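Local coordinates for hypothetical protein ta1320 (Thermoplasma acidophilum, PDB 1NE2), which is of unknown function but has a Rossmann-like fold and is probably an S-adenosylmethionine-dependent methyltransferase, at residues I6-D9 / L10-R13. Sequence-based numbering, arbitrary orientation.
Sequences IKND and LEIR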
loop_
_atom_site.group_PDB
_atom_site.type_symbol
_atom_site.label_atom_id
_atom_site.label_comp_id
_atom_site.label_asym_id
_atom_site.label_seq_id
_atom_site.Cartn_x
_atom_site.Cartn_y
_atom_site.Cartn_z
ATOM N N ILE B 6 25.298 -0.237 0.295
ATOM C CA ILE B 6 23.917 0.220 0.186
ATOM C C ILE B 6 23.489 1.056 1.395
ATOM O O ILE B 6 22.676 1.971 1.267
ATOM C CB ILE B 6 22.960 -0.984 0.014
ATOM C CG1 ILE B 6 21.559 -0.496 -0.350
ATOM C CG2 ILE B 6 22.941 -1.819 1.290
ATOM C CD1 ILE B 6 20.583 -1.607 -0.654
ATOM N N LYS B 7 24.036 0.750 2.567
ATOM C CA LYS B 7 23.682 1.496 3.770
ATOM C C LYS B 7 24.173 2.934 3.621
ATOM O O LYS B 7 23.450 3.880 3.934
ATOM C CB LYS B 7 24.294 0.818 5.006
ATOM C CG LYS B 7 23.858 1.385 6.358
ATOM C CD LYS B 7 24.735 2.551 6.794
ATOM C CE LYS B 7 24.435 2.976 8.227
ATOM N NZ LYS B 7 25.322 4.091 8.661
ATOM N N ASN B 8 25.394 3.102 3.118
ATOM C CA ASN B 8 25.943 4.439 2.929
ATOM C C ASN B 8 25.268 5.163 1.774
ATOM O O ASN B 8 25.025 6.366 1.852
ATOM C CB ASN B 8 27.452 4.376 2.686
ATOM C CG ASN B 8 28.234 4.107 3.955
ATOM O OD1 ASN B 8 28.101 4.832 4.942
ATOM N ND2 ASN B 8 29.056 3.065 3.934
ATOM N N ASP B 9 24.956 4.428 0.710
ATOM C CA ASP B 9 24.304 5.021 -0.453
ATOM C C ASP B 9 22.893 5.494 -0.104
ATOM O O ASP B 9 22.438 6.525 -0.598
ATOM C CB ASP B 9 24.249 4.021 -1.613
ATOM C CG ASP B 9 25.630 3.634 -2.121
ATOM O OD1 ASP B 9 26.572 4.440 -1.961
ATOM O OD2 ASP B 9 25.771 2.530 -2.695
ATOM N N LEU B 10 22.200 4.735 0.742
ATOM C CA LEU B 10 20.855 5.110 1.163
ATOM C C LEU B 10 20.956 6.295 2.113
ATOM O O LEU B 10 20.213 7.270 1.998
ATOM C CB LEU B 10 20.166 3.946 1.890
ATOM C CG LEU B 10 18.796 4.250 2.510
ATOM C CD1 LEU B 10 17.792 4.632 1.428
ATOM C CD2 LEU B 10 18.302 3.027 3.279
ATOM N N GLU B 11 21.892 6.203 3.052
ATOM C CA GLU B 11 22.088 7.260 4.030
ATOM C C GLU B 11 22.257 8.636 3.394
ATOM O O GLU B 11 21.654 9.606 3.852
ATOM C CB GLU B 11 23.297 6.948 4.920
ATOM C CG GLU B 11 23.324 7.786 6.192
ATOM C CD GLU B 11 24.573 7.564 7.032
ATOM O OE1 GLU B 11 25.043 6.411 7.121
ATOM O OE2 GLU B 11 25.077 8.549 7.612
ATOM N N ILE B 12 23.058 8.733 2.332
ATOM C CA ILE B 12 23.260 10.032 1.704
ATOM C C ILE B 12 21.997 10.549 1.034
ATOM O O ILE B 12 21.812 11.757 0.911
ATOM C CB ILE B 12 24.435 10.017 0.689
ATOM C CG1 ILE B 12 24.228 8.928 -0.358
ATOM C CG2 ILE B 12 25.746 9.812 1.429
ATOM C CD1 ILE B 12 25.315 8.892 -1.409
ATOM N N ARG B 13 21.117 9.647 0.605
ATOM C CA ARG B 13 19.871 10.091 -0.003
ATOM C C ARG B 13 18.939 10.586 1.103
ATOM O O ARG B 13 18.185 11.540 0.915
ATOM C CB ARG B 13 19.217 8.954 -0.802
ATOM C CG ARG B 13 19.979 8.579 -2.075
ATOM C CD ARG B 13 20.003 9.742 -3.072
ATOM N NE ARG B 13 18.689 10.011 -3.653
ATOM C CZ ARG B 13 18.181 9.363 -4.700
ATOM N NH1 ARG B 13 18.874 8.403 -5.296
ATOM N NH2 ARG B 13 16.974 9.676 -5.150
#
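Lys7 and Glu11, one helical turn apart, form an i to i+4 salt bridge in which Lys7 NZ donates to Glu11 OE1 at 2.8 Å. The two side chains run alongside each other in the same direction; Lys7 NZ comes to the syn side of Glu11 OE1, though 32° out of the carboxylate plane. Lys7 reaches it because its chain, with CG anti to the backbone N, bends at chi2 (-87°), whereas Glu11 extends straight beyond CG. Lys7 NZ has a second grip, a hydrogen bond to Ser35 OG, which ties the ion pair to the next helix. Asn8 also lies beside Glu11, its amide turned moderately against the carboxylate, but its ND2 is bound to Met4 O in the residues leading into the helix.

Beneath these side chains, Leu10 N, Glu11 N and Ile12 N bond in succession to the carbonyls of Ile6, Lys7 and Asn8. Ile12 CG1 sits between its own backbone N and carbonyl carbon (chi1 55°), an orientation that brings it within 3.0 Å of Asp9 O. The two segments are successive turns of the short N-terminal helix 6-14, at the surface of the Rossmann-like domain. Leu10 is the buried residue of its inner side, packing on Ile42 of helix 34-46 and on Leu72; Ile6, more open to solvent, touches the same two residues, while Leu10 and Arg13 touch Leu71 at the end of helix 64-71.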